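Local coordinates for putative sensory box/GGDEF family protein (Vibrio parahaemolyticus, PDB 3LID) that probably makes cyclic di-GMP from two GTP as a membrane sensor enzyme, this piece being its extracellular double-PDC sensor domain, at residues Y183-I191 against R275-L283; T26-I37 against I253-L263. All coordinates share one frame; numbering follows the deposited sequence.

Interaction 1 of 2, residues Y183-I191 against R275-L283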
loop_
_atom_site.group_PDB
_atom_site.type_symbol
_atom_site.label_atom_id
_atom_site.label_comp_id
_atom_site.label_asym_id
_atom_site.label_seq_id
_atom_site.Cartn_x
_atom_site.Cartn_y
_atom_site.Cartn_z
ATOM N N TYR A 183 -4.968 -7.684 -10.167
ATOM C CA TYR A 183 -5.287 -8.433 -11.425
ATOM C C TYR A 183 -6.561 -9.189 -11.227
ATOM O O TYR A 183 -6.759 -9.833 -10.182
ATOM C CB TYR A 183 -4.145 -9.389 -11.736
ATOM C CG TYR A 183 -4.487 -10.185 -12.961
ATOM C CD1 TYR A 183 -4.609 -9.539 -14.193
ATOM C CD2 TYR A 183 -4.728 -11.540 -12.867
ATOM C CE1 TYR A 183 -4.993 -10.289 -15.373
ATOM C CE2 TYR A 183 -5.087 -12.302 -14.030
ATOM C CZ TYR A 183 -5.216 -11.637 -15.248
ATOM O OH TYR A 183 -5.618 -12.347 -16.382
ATOM N N SER A 184 -7.448 -9.125 -12.226
ATOM C CA SER A 184 -8.716 -9.845 -12.172
ATOM C C SER A 184 -8.685 -10.940 -13.228
ATOM O O SER A 184 -8.636 -10.650 -14.408
ATOM C CB SER A 184 -9.870 -8.926 -12.541
ATOM O OG SER A 184 -11.060 -9.692 -12.733
ATOM N N PRO A 185 -8.721 -12.191 -12.795
ATOM C CA PRO A 185 -8.598 -13.230 -13.791
ATOM C C PRO A 185 -9.900 -13.299 -14.604
ATOM O O PRO A 185 -9.855 -13.582 -15.800
ATOM C CB PRO A 185 -8.360 -14.506 -12.961
ATOM C CG PRO A 185 -9.062 -14.232 -11.570
ATOM C CD PRO A 185 -8.874 -12.685 -11.398
ATOM N N VAL A 186 -11.036 -12.994 -13.996
ATOM C CA VAL A 186 -12.270 -13.152 -14.720
ATOM C C VAL A 186 -12.398 -12.118 -15.835
ATOM O O VAL A 186 -12.694 -12.489 -16.987
ATOM C CB VAL A 186 -13.494 -13.198 -13.832
ATOM C CG1 VAL A 186 -14.676 -13.536 -14.690
ATOM C CG2 VAL A 186 -13.325 -14.323 -12.757
ATOM N N ARG A 187 -12.129 -10.838 -15.540
ATOM C CA ARG A 187 -12.174 -9.818 -16.602
ATOM C C ARG A 187 -10.850 -9.606 -17.338
ATOM O O ARG A 187 -10.835 -8.881 -18.307
ATOM C CB ARG A 187 -12.707 -8.475 -16.095
ATOM C CG ARG A 187 -14.093 -8.536 -15.516
ATOM C CD ARG A 187 -14.571 -7.094 -15.208
ATOM N NE ARG A 187 -15.865 -6.933 -14.518
ATOM C CZ ARG A 187 -17.015 -6.884 -15.178
ATOM N NH1 ARG A 187 -17.033 -7.055 -16.511
ATOM N NH2 ARG A 187 -18.146 -6.708 -14.554
ATOM N N ASP A 188 -9.773 -10.234 -16.861
ATOM C CA ASP A 188 -8.428 -10.117 -17.435
ATOM C C ASP A 188 -8.049 -8.660 -17.558
ATOM O O ASP A 188 -7.671 -8.189 -18.629
ATOM C CB ASP A 188 -8.320 -10.855 -18.796
ATOM C CG ASP A 188 -6.916 -10.823 -19.378
ATOM O OD1 ASP A 188 -5.961 -10.995 -18.595
ATOM O OD2 ASP A 188 -6.744 -10.638 -20.618
ATOM N N PHE A 189 -8.114 -7.926 -16.448
ATOM C CA PHE A 189 -7.607 -6.595 -16.459
ATOM C C PHE A 189 -6.474 -6.436 -15.383
ATOM O O PHE A 189 -6.594 -7.013 -14.304
ATOM C CB PHE A 189 -8.697 -5.640 -16.006
ATOM C CG PHE A 189 -9.715 -5.304 -17.045
ATOM C CD1 PHE A 189 -9.337 -4.874 -18.317
ATOM C CD2 PHE A 189 -11.065 -5.362 -16.713
ATOM C CE1 PHE A 189 -10.349 -4.484 -19.254
ATOM C CE2 PHE A 189 -12.078 -4.995 -17.670
ATOM C CZ PHE A 189 -11.705 -4.540 -18.889
ATOM N N HIS A 190 -5.483 -5.625 -15.713
ATOM C CA HIS A 190 -4.449 -5.184 -14.733
ATOM C C HIS A 190 -4.736 -3.785 -14.250
ATOM O O HIS A 190 -4.859 -2.870 -15.046
ATOM C CB HIS A 190 -3.092 -5.242 -15.348
ATOM C CG HIS A 190 -2.622 -6.644 -15.647
ATOM N ND1 HIS A 190 -1.928 -7.412 -14.726
ATOM C CD2 HIS A 190 -2.749 -7.416 -16.762
ATOM C CE1 HIS A 190 -1.626 -8.589 -15.271
ATOM N NE2 HIS A 190 -2.129 -8.621 -16.498
ATOM N N ILE A 191 -4.823 -3.592 -12.928
ATOM C CA ILE A 191 -5.067 -2.238 -12.483
ATOM C C ILE A 191 -3.730 -1.660 -12.071
ATOM O O ILE A 191 -2.988 -2.328 -11.355
ATOM C CB ILE A 191 -6.089 -2.215 -11.338
ATOM C CG1 ILE A 191 -7.435 -2.708 -11.854
ATOM C CG2 ILE A 191 -6.112 -0.784 -10.588
ATOM C CD1 ILE A 191 -8.501 -2.683 -10.872
ATOM N N ARG A 275 -9.235 -8.787 -26.838
ATOM C CA ARG A 275 -10.435 -9.152 -26.044
ATOM C C ARG A 275 -11.703 -9.255 -26.898
ATOM O O ARG A 275 -12.792 -9.581 -26.385
ATOM C CB ARG A 275 -10.721 -8.215 -24.864
ATOM C CG ARG A 275 -9.507 -7.552 -24.312
ATOM C CD ARG A 275 -9.958 -6.466 -23.266
ATOM N NE ARG A 275 -11.136 -6.781 -22.472
ATOM C CZ ARG A 275 -11.064 -7.358 -21.271
ATOM N NH1 ARG A 275 -9.869 -7.722 -20.793
ATOM N NH2 ARG A 275 -12.171 -7.579 -20.571
ATOM N N ALA A 276 -11.591 -8.959 -28.190
ATOM C CA ALA A 276 -12.699 -9.280 -29.079
ATOM C C ALA A 276 -12.860 -10.811 -29.038
ATOM O O ALA A 276 -13.966 -11.350 -28.996
ATOM C CB ALA A 276 -12.424 -8.782 -30.523
ATOM N N THR A 277 -11.738 -11.513 -28.998
ATOM C CA THR A 277 -11.806 -12.956 -29.036
ATOM C C THR A 277 -12.389 -13.580 -27.734
ATOM O O THR A 277 -12.973 -14.651 -27.781
ATOM C CB THR A 277 -10.456 -13.567 -29.478
ATOM O OG1 THR A 277 -9.392 -12.969 -28.739
ATOM C CG2 THR A 277 -10.214 -13.289 -30.969
ATOM N N ARG A 278 -12.314 -12.856 -26.613
ATOM C CA ARG A 278 -12.574 -13.438 -25.279
ATOM C C ARG A 278 -13.695 -14.461 -25.166
ATOM O O ARG A 278 -14.834 -14.170 -25.504
ATOM C CB ARG A 278 -12.814 -12.327 -24.253
ATOM C CG ARG A 278 -11.544 -11.676 -23.785
ATOM C CD ARG A 278 -11.793 -10.561 -22.775
ATOM N NE ARG A 278 -12.587 -10.964 -21.612
ATOM C CZ ARG A 278 -12.134 -11.698 -20.598
ATOM N NH1 ARG A 278 -10.906 -12.177 -20.615
ATOM N NH2 ARG A 278 -12.939 -11.981 -19.574
ATOM N N ASP A 279 -13.373 -15.648 -24.645
ATOM C CA ASP A 279 -14.375 -16.707 -24.450
ATOM C C ASP A 279 -14.041 -17.364 -23.115
ATOM O O ASP A 279 -12.861 -17.433 -22.676
ATOM C CB ASP A 279 -14.335 -17.699 -25.646
ATOM C CG ASP A 279 -15.468 -18.793 -25.622
ATOM O OD1 ASP A 279 -16.370 -18.805 -26.544
ATOM O OD2 ASP A 279 -15.396 -19.682 -24.735
ATOM N N ILE A 280 -15.083 -17.816 -22.427
ATOM C CA ILE A 280 -14.903 -18.469 -21.133
ATOM C C ILE A 280 -13.753 -19.462 -21.214
ATOM O O ILE A 280 -13.023 -19.660 -20.244
ATOM C CB ILE A 280 -16.185 -19.194 -20.703
ATOM C CG1 ILE A 280 -16.044 -19.723 -19.275
ATOM C CG2 ILE A 280 -16.517 -20.323 -21.698
ATOM C CD1 ILE A 280 -15.956 -18.636 -18.214
ATOM N N ASN A 281 -13.560 -20.069 -22.381
ATOM C CA ASN A 281 -12.529 -21.115 -22.509
ATOM C C ASN A 281 -11.115 -20.578 -22.316
ATOM O O ASN A 281 -10.172 -21.324 -22.043
ATOM C CB ASN A 281 -12.624 -21.827 -23.864
ATOM C CG ASN A 281 -12.062 -23.257 -23.808
ATOM O OD1 ASN A 281 -11.971 -23.927 -24.831
ATOM N ND2 ASN A 281 -11.704 -23.724 -22.607
ATOM N N ASP A 282 -10.973 -19.270 -22.467
ATOM C CA ASP A 282 -9.707 -18.592 -22.226
ATOM C C ASP A 282 -9.371 -18.535 -20.726
ATOM O O ASP A 282 -8.227 -18.746 -20.320
ATOM C CB ASP A 282 -9.801 -17.171 -22.781
ATOM C CG ASP A 282 -9.919 -17.140 -24.289
ATOM O OD1 ASP A 282 -9.440 -18.084 -24.929
ATOM O OD2 ASP A 282 -10.490 -16.174 -24.845
ATOM N N LEU A 283 -10.384 -18.238 -19.913
ATOM C CA LEU A 283 -10.247 -18.203 -18.468
ATOM C C LEU A 283 -9.778 -19.559 -17.935
ATOM O O LEU A 283 -8.992 -19.615 -17.002
ATOM C CB LEU A 283 -11.594 -17.797 -17.822
ATOM C CG LEU A 283 -11.851 -17.597 -16.292
ATOM C CD1 LEU A 283 -12.495 -18.827 -15.554
ATOM C CD2 LEU A 283 -10.622 -17.069 -15.502
HETATM O O HOH W 1 -6.914 -7.709 -22.072
#
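Arg275 grips the backbone carbonyl of Arg187 end-on: NH1 and NH2 each lie 2.9 Å from Arg187 O. Arg187 O accepts both N-H groups, and both bonds run in the guanidinium plane and in the carbonyl plane. NH1 also makes a weak bond to Asp188 O. The receiving loop is the hairpin turn between strands 183-184 and 189-195 of the second, probably membrane-proximal, half of this PDC-fold sensor domain. Asp188 and Phe189 both face Ser184 there, a G1 beta bulge, and Ser184 OG accepts from Arg187 N in an ST motif. Arg278 holds the same turn one residue earlier, with NH2 2.6 Å from Val186 O and a bent N-H...O angle of 137°. Two arginines from the segment after helix 269-274 thus hold successive carbonyls of the turn.

The guanidinium of Arg275 also lies flat on the Phe189 ring. The planes are 7° apart and the centres 4.1 Å apart, an off-centre cation-pi stack. CD of Arg278 covers the opposite face, so the group is sandwiched. A salt bridge from NH2 to Glu18 of helix 9-45 adds a second anchor. Behind the stack, Phe189 packs on Ala19 of that helix and on Ile265 and Leu267.

The Asp188 carboxylate stays beyond salt-bridge range of both arginines, though its charge probably favours them. Water 1 links its OD2 to Arg275 NH1. With CG anti to the backbone N (chi1 -177°), Asp188 also presents OD1 to Tyr183 OH, 2.6 Å away within the hairpin. Farther out, Leu283 of helix 280-283 leans on Pro185. Asp279 N donates to Asp282 OD2 at the start of this short, weakly bonded helix. Leu283 CD2 sits 3.6 Å from Pro185 O and 4.3 Å from Pro185 CB.

Interaction 2 of 2, residues T26-I37 against I253-L263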
loop_
_atom_site.group_PDB
_atom_site.type_symbol
_atom_site.label_atom_id
_atom_site.label_comp_id
_atom_site.label_asym_id
_atom_site.label_seq_id
_atom_site.Cartn_x
_atom_site.Cartn_y
_atom_site.Cartn_z
ATOM N N THR A 26 -12.564 -3.283 -7.532
ATOM C CA THR A 26 -11.274 -3.300 -6.880
ATOM C C THR A 26 -11.266 -2.157 -5.885
ATOM O O THR A 26 -10.640 -2.262 -4.804
ATOM C CB THR A 26 -10.186 -3.128 -7.945
ATOM O OG1 THR A 26 -10.196 -4.299 -8.752
ATOM C CG2 THR A 26 -8.786 -2.987 -7.257
ATOM N N GLY A 27 -11.954 -1.053 -6.171
ATOM C CA GLY A 27 -11.981 0.030 -5.161
ATOM C C GLY A 27 -12.636 -0.440 -3.891
ATOM O O GLY A 27 -12.191 -0.082 -2.782
ATOM N N ARG A 28 -13.720 -1.227 -4.020
ATOM C CA ARG A 28 -14.364 -1.771 -2.827
ATOM C C ARG A 28 -13.418 -2.709 -2.041
ATOM O O ARG A 28 -13.447 -2.737 -0.802
ATOM C CB ARG A 28 -15.632 -2.559 -3.253
ATOM C CG ARG A 28 -16.773 -1.528 -3.617
ATOM C CD ARG A 28 -18.119 -2.265 -3.849
ATOM N NE ARG A 28 -18.082 -3.180 -4.960
ATOM C CZ ARG A 28 -18.572 -2.923 -6.161
ATOM N NH1 ARG A 28 -19.099 -1.747 -6.471
ATOM N NH2 ARG A 28 -18.516 -3.886 -7.048
ATOM N N GLU A 29 -12.603 -3.458 -2.757
ATOM C CA GLU A 29 -11.623 -4.339 -2.071
ATOM C C GLU A 29 -10.585 -3.503 -1.270
ATOM O O GLU A 29 -10.309 -3.825 -0.083
ATOM C CB GLU A 29 -10.882 -5.253 -3.018
ATOM C CG GLU A 29 -11.884 -6.256 -3.705
ATOM C CD GLU A 29 -11.209 -7.520 -4.149
ATOM O OE1 GLU A 29 -10.294 -7.439 -4.966
ATOM O OE2 GLU A 29 -11.656 -8.588 -3.695
ATOM N N TYR A 30 -10.080 -2.419 -1.861
ATOM C CA TYR A 30 -9.189 -1.534 -1.088
ATOM C C TYR A 30 -9.919 -0.920 0.087
ATOM O O TYR A 30 -9.300 -0.768 1.164
ATOM C CB TYR A 30 -8.553 -0.414 -1.945
ATOM C CG TYR A 30 -7.352 -0.919 -2.714
ATOM C CD1 TYR A 30 -7.502 -1.431 -4.009
ATOM C CD2 TYR A 30 -6.042 -0.887 -2.171
ATOM C CE1 TYR A 30 -6.379 -1.930 -4.744
ATOM C CE2 TYR A 30 -4.968 -1.327 -2.905
ATOM C CZ TYR A 30 -5.116 -1.832 -4.180
ATOM O OH TYR A 30 -3.995 -2.314 -4.893
ATOM N N ASN A 31 -11.175 -0.500 -0.091
ATOM C CA ASN A 31 -11.878 0.025 1.083
ATOM C C ASN A 31 -11.998 -1.000 2.193
ATOM O O ASN A 31 -11.866 -0.653 3.404
ATOM C CB ASN A 31 -13.307 0.430 0.706
ATOM C CG ASN A 31 -13.382 1.625 -0.269
ATOM O OD1 ASN A 31 -12.503 2.498 -0.368
ATOM N ND2 ASN A 31 -14.447 1.624 -1.039
ATOM N N ASN A 32 -12.235 -2.248 1.821
ATOM C CA ASN A 32 -12.295 -3.306 2.835
ATOM C C ASN A 32 -10.939 -3.535 3.510
ATOM O O ASN A 32 -10.802 -3.719 4.736
ATOM C CB ASN A 32 -12.826 -4.621 2.251
ATOM C CG ASN A 32 -14.363 -4.598 2.204
ATOM O OD1 ASN A 32 -14.946 -3.577 2.564
ATOM N ND2 ASN A 32 -14.996 -5.651 1.677
ATOM N N ILE A 33 -9.916 -3.533 2.699
ATOM C CA ILE A 33 -8.562 -3.672 3.291
ATOM C C ILE A 33 -8.302 -2.509 4.314
ATOM O O ILE A 33 -7.748 -2.712 5.412
ATOM C CB ILE A 33 -7.474 -3.647 2.175
ATOM C CG1 ILE A 33 -7.502 -4.950 1.349
ATOM C CG2 ILE A 33 -6.043 -3.392 2.776
ATOM C CD1 ILE A 33 -7.070 -6.185 2.125
ATOM N N GLN A 34 -8.673 -1.296 3.939
ATOM C CA GLN A 34 -8.513 -0.171 4.867
ATOM C C GLN A 34 -9.264 -0.438 6.193
ATOM O O GLN A 34 -8.708 -0.213 7.299
ATOM C CB GLN A 34 -9.056 1.094 4.223
ATOM C CG GLN A 34 -9.148 2.211 5.264
ATOM C CD GLN A 34 -9.217 3.585 4.687
ATOM O OE1 GLN A 34 -8.992 3.831 3.533
ATOM N NE2 GLN A 34 -9.437 4.530 5.574
ATOM N N ASP A 35 -10.488 -0.939 6.118
ATOM C CA ASP A 35 -11.283 -1.243 7.370
ATOM C C ASP A 35 -10.510 -2.310 8.200
ATOM O O ASP A 35 -10.421 -2.234 9.441
ATOM C CB ASP A 35 -12.627 -1.845 6.908
ATOM C CG ASP A 35 -13.576 -2.074 8.060
ATOM O OD1 ASP A 35 -14.196 -1.119 8.513
ATOM O OD2 ASP A 35 -13.613 -3.220 8.497
ATOM N N GLN A 36 -9.945 -3.301 7.535
ATOM C CA GLN A 36 -9.248 -4.429 8.213
ATOM C C GLN A 36 -7.974 -3.814 8.925
ATOM O O GLN A 36 -7.621 -4.139 10.054
ATOM C CB GLN A 36 -8.801 -5.435 7.151
ATOM C CG GLN A 36 -8.143 -6.661 7.606
ATOM C CD GLN A 36 -7.769 -7.632 6.422
ATOM O OE1 GLN A 36 -8.445 -7.677 5.367
ATOM N NE2 GLN A 36 -6.701 -8.402 6.610
ATOM N N ILE A 37 -7.280 -2.929 8.198
ATOM C CA ILE A 37 -6.088 -2.275 8.768
ATOM C C ILE A 37 -6.495 -1.362 9.989
ATOM O O ILE A 37 -5.821 -1.375 11.069
ATOM C CB ILE A 37 -5.465 -1.377 7.725
ATOM C CG1 ILE A 37 -4.702 -2.234 6.686
ATOM C CG2 ILE A 37 -4.397 -0.467 8.449
ATOM C CD1 ILE A 37 -4.358 -1.330 5.464
ATOM N N ILE A 253 -9.607 6.431 -5.284
ATOM C CA ILE A 253 -10.072 6.102 -3.912
ATOM C C ILE A 253 -9.226 6.857 -2.982
ATOM O O ILE A 253 -8.227 7.500 -3.422
ATOM C CB ILE A 253 -9.890 4.638 -3.575
ATOM C CG1 ILE A 253 -8.437 4.261 -3.688
ATOM C CG2 ILE A 253 -10.849 3.803 -4.505
ATOM C CD1 ILE A 253 -8.165 2.670 -3.345
ATOM N N LYS A 254 -9.657 6.855 -1.703
ATOM C CA LYS A 254 -8.774 7.414 -0.694
ATOM C C LYS A 254 -8.392 6.233 0.197
ATOM O O LYS A 254 -9.277 5.648 0.805
ATOM C CB LYS A 254 -9.435 8.532 0.088
ATOM C CG LYS A 254 -9.449 9.801 -0.829
ATOM C CD LYS A 254 -9.958 11.010 -0.086
ATOM C CE LYS A 254 -10.197 12.217 -1.002
ATOM N NZ LYS A 254 -9.084 12.363 -1.952
ATOM N N PHE A 255 -7.107 5.848 0.155
ATOM C CA PHE A 255 -6.711 4.591 0.846
ATOM C C PHE A 255 -5.803 4.981 2.036
ATOM O O PHE A 255 -4.591 5.242 1.835
ATOM C CB PHE A 255 -5.973 3.664 -0.131
ATOM C CG PHE A 255 -5.555 2.386 0.505
ATOM C CD1 PHE A 255 -6.503 1.448 0.969
ATOM C CD2 PHE A 255 -4.199 2.109 0.633
ATOM C CE1 PHE A 255 -6.086 0.249 1.554
ATOM C CE2 PHE A 255 -3.759 0.908 1.202
ATOM C CZ PHE A 255 -4.657 -0.034 1.648
ATOM N N VAL A 256 -6.414 4.988 3.246
ATOM C CA VAL A 256 -5.724 5.355 4.485
ATOM C C VAL A 256 -4.955 6.676 4.269
ATOM O O VAL A 256 -3.763 6.784 4.562
ATOM C CB VAL A 256 -4.728 4.205 4.949
ATOM C CG1 VAL A 256 -4.509 4.375 6.485
ATOM C CG2 VAL A 256 -5.259 2.797 4.575
ATOM N N SER A 257 -5.633 7.658 3.679
ATOM C CA SER A 257 -4.973 8.922 3.344
ATOM C C SER A 257 -6.063 9.922 3.038
ATOM O O SER A 257 -7.105 9.556 2.544
ATOM C CB SER A 257 -4.144 8.755 2.064
ATOM O OG SER A 257 -3.552 9.983 1.698
ATOM N N ASN A 258 -5.804 11.180 3.261
ATOM C CA ASN A 258 -6.669 12.183 2.685
ATOM C C ASN A 258 -6.374 12.506 1.191
ATOM O O ASN A 258 -7.171 13.232 0.546
ATOM C CB ASN A 258 -6.662 13.454 3.571
ATOM C CG ASN A 258 -5.294 13.957 3.856
ATOM O OD1 ASN A 258 -4.401 13.969 2.986
ATOM N ND2 ASN A 258 -5.072 14.364 5.120
ATOM N N GLU A 259 -5.276 11.989 0.625
ATOM C CA GLU A 259 -4.951 12.259 -0.769
ATOM C C GLU A 259 -5.536 11.130 -1.607
ATOM O O GLU A 259 -5.577 9.955 -1.160
ATOM C CB GLU A 259 -3.419 12.191 -0.864
ATOM C CG GLU A 259 -2.761 12.443 -2.164
ATOM C CD GLU A 259 -1.217 12.537 -1.927
ATOM O OE1 GLU A 259 -0.474 11.585 -2.326
ATOM O OE2 GLU A 259 -0.808 13.551 -1.297
ATOM N N PRO A 260 -5.901 11.411 -2.848
ATOM C CA PRO A 260 -6.409 10.347 -3.689
ATOM C C PRO A 260 -5.324 9.416 -4.221
ATOM O O PRO A 260 -4.168 9.824 -4.410
ATOM C CB PRO A 260 -7.073 11.093 -4.876
ATOM C CG PRO A 260 -6.320 12.354 -4.938
ATOM C CD PRO A 260 -5.964 12.746 -3.520
ATOM N N LEU A 261 -5.739 8.181 -4.485
ATOM C CA LEU A 261 -4.940 7.170 -5.161
ATOM C C LEU A 261 -5.737 6.834 -6.409
ATOM O O LEU A 261 -6.935 6.589 -6.326
ATOM C CB LEU A 261 -4.819 5.884 -4.309
ATOM C CG LEU A 261 -3.936 4.819 -4.980
ATOM C CD1 LEU A 261 -2.484 5.255 -5.190
ATOM C CD2 LEU A 261 -3.952 3.624 -3.956
ATOM N N HIS A 262 -5.094 6.866 -7.561
ATOM C CA HIS A 262 -5.898 6.667 -8.827
ATOM C C HIS A 262 -5.691 5.287 -9.336
ATOM O O HIS A 262 -4.571 4.788 -9.413
ATOM C CB HIS A 262 -5.410 7.686 -9.878
ATOM C CG HIS A 262 -5.463 9.094 -9.383
ATOM N ND1 HIS A 262 -6.658 9.728 -9.072
ATOM C CD2 HIS A 262 -4.481 10.022 -9.179
ATOM C CE1 HIS A 262 -6.415 10.973 -8.691
ATOM N NE2 HIS A 262 -5.110 11.189 -8.757
ATOM N N LEU A 263 -6.788 4.602 -9.659
ATOM C CA LEU A 263 -6.685 3.245 -10.131
ATOM C C LEU A 263 -6.922 3.368 -11.661
ATOM O O LEU A 263 -7.886 3.997 -12.086
ATOM C CB LEU A 263 -7.809 2.364 -9.557
ATOM C CG LEU A 263 -7.596 1.859 -8.102
ATOM C CD1 LEU A 263 -7.197 2.972 -7.139
ATOM C CD2 LEU A 263 -8.964 1.236 -7.666
HETATM O O HOH W 2 -12.413 5.466 -1.398
HETATM O O HOH W 3 -8.979 7.192 4.071
#
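Phe255 lays one ring face against the edge of Tyr30. The rings meet edge-to-face, with centroids 5.3 Å apart and planes at 87°, and CD2 of Tyr30 stands over the rim of the Phe255 face. The opposite face is covered by CG2 of its own neighbour, Val256. Ile33 CG2 comes to the edge of the Phe255 ring in its plane, and Ile37 CD1 reaches CZ at 4.0 Å. Phe255 has CG anti to its backbone N (chi1 -180°), which sends the ring in toward helix 9-45. This is the long N-terminal helix that spans the PDC-fold sensor domain. The partner is the hairpin of strands 246-254 and 260-268.

Ile253 CD1 presses on Tyr30 CB at 3.4 Å. About a turn toward the N terminus, Ile253 CG2 lies 4.0 Å from Gly27 CA. The backbones come close there, with Leu263 CD2 beside Gly27 as well. Tyr30 OH is bound to Asn182. Leu177 of helix 174-181 and Leu152 of strand 150-160 also pack on Phe255.

The polar side of the contact belongs to Gln34. Its extended chain slides past Val256, and OE1 accepts from Val256 N at 2.8 Å, with an N-H...O angle of 165°. The N-H arrives from above the amide's carbonyl plane. NE2 bonds to Glu38 and to water 3, which accepts only weakly from Ser257 N. Water 2 joins Asn31 OD1 to Lys254 N. The contact therefore divides into an apolar inner side and a polar outer border, where one direct bond, one water bridge and a weaker second one link the hairpin to the helix.

In the fold
From the N terminus, helix 9-45 runs first, and interaction 2 lies along its middle. The chain then builds the seven-stranded sheet and helix 174-181, and enters the second sheet at the 183-191 hairpin of interaction 1. The 253-263 hairpin comes back to the helix and closes a loop of 215 residues. The tail at 275-283 then returns to 183-191 and closes a loop of 83. The segments alternate, so the two loops cross. Strands 189-195 and 260-268 are neighbours in one sheet, and Ile191 touches both Thr26 and Leu263. Interaction 2 joins the long helix to a hairpin of the sheet, close to the spatial centre of the chain; interaction 1 fastens the C-terminal tail at the surface.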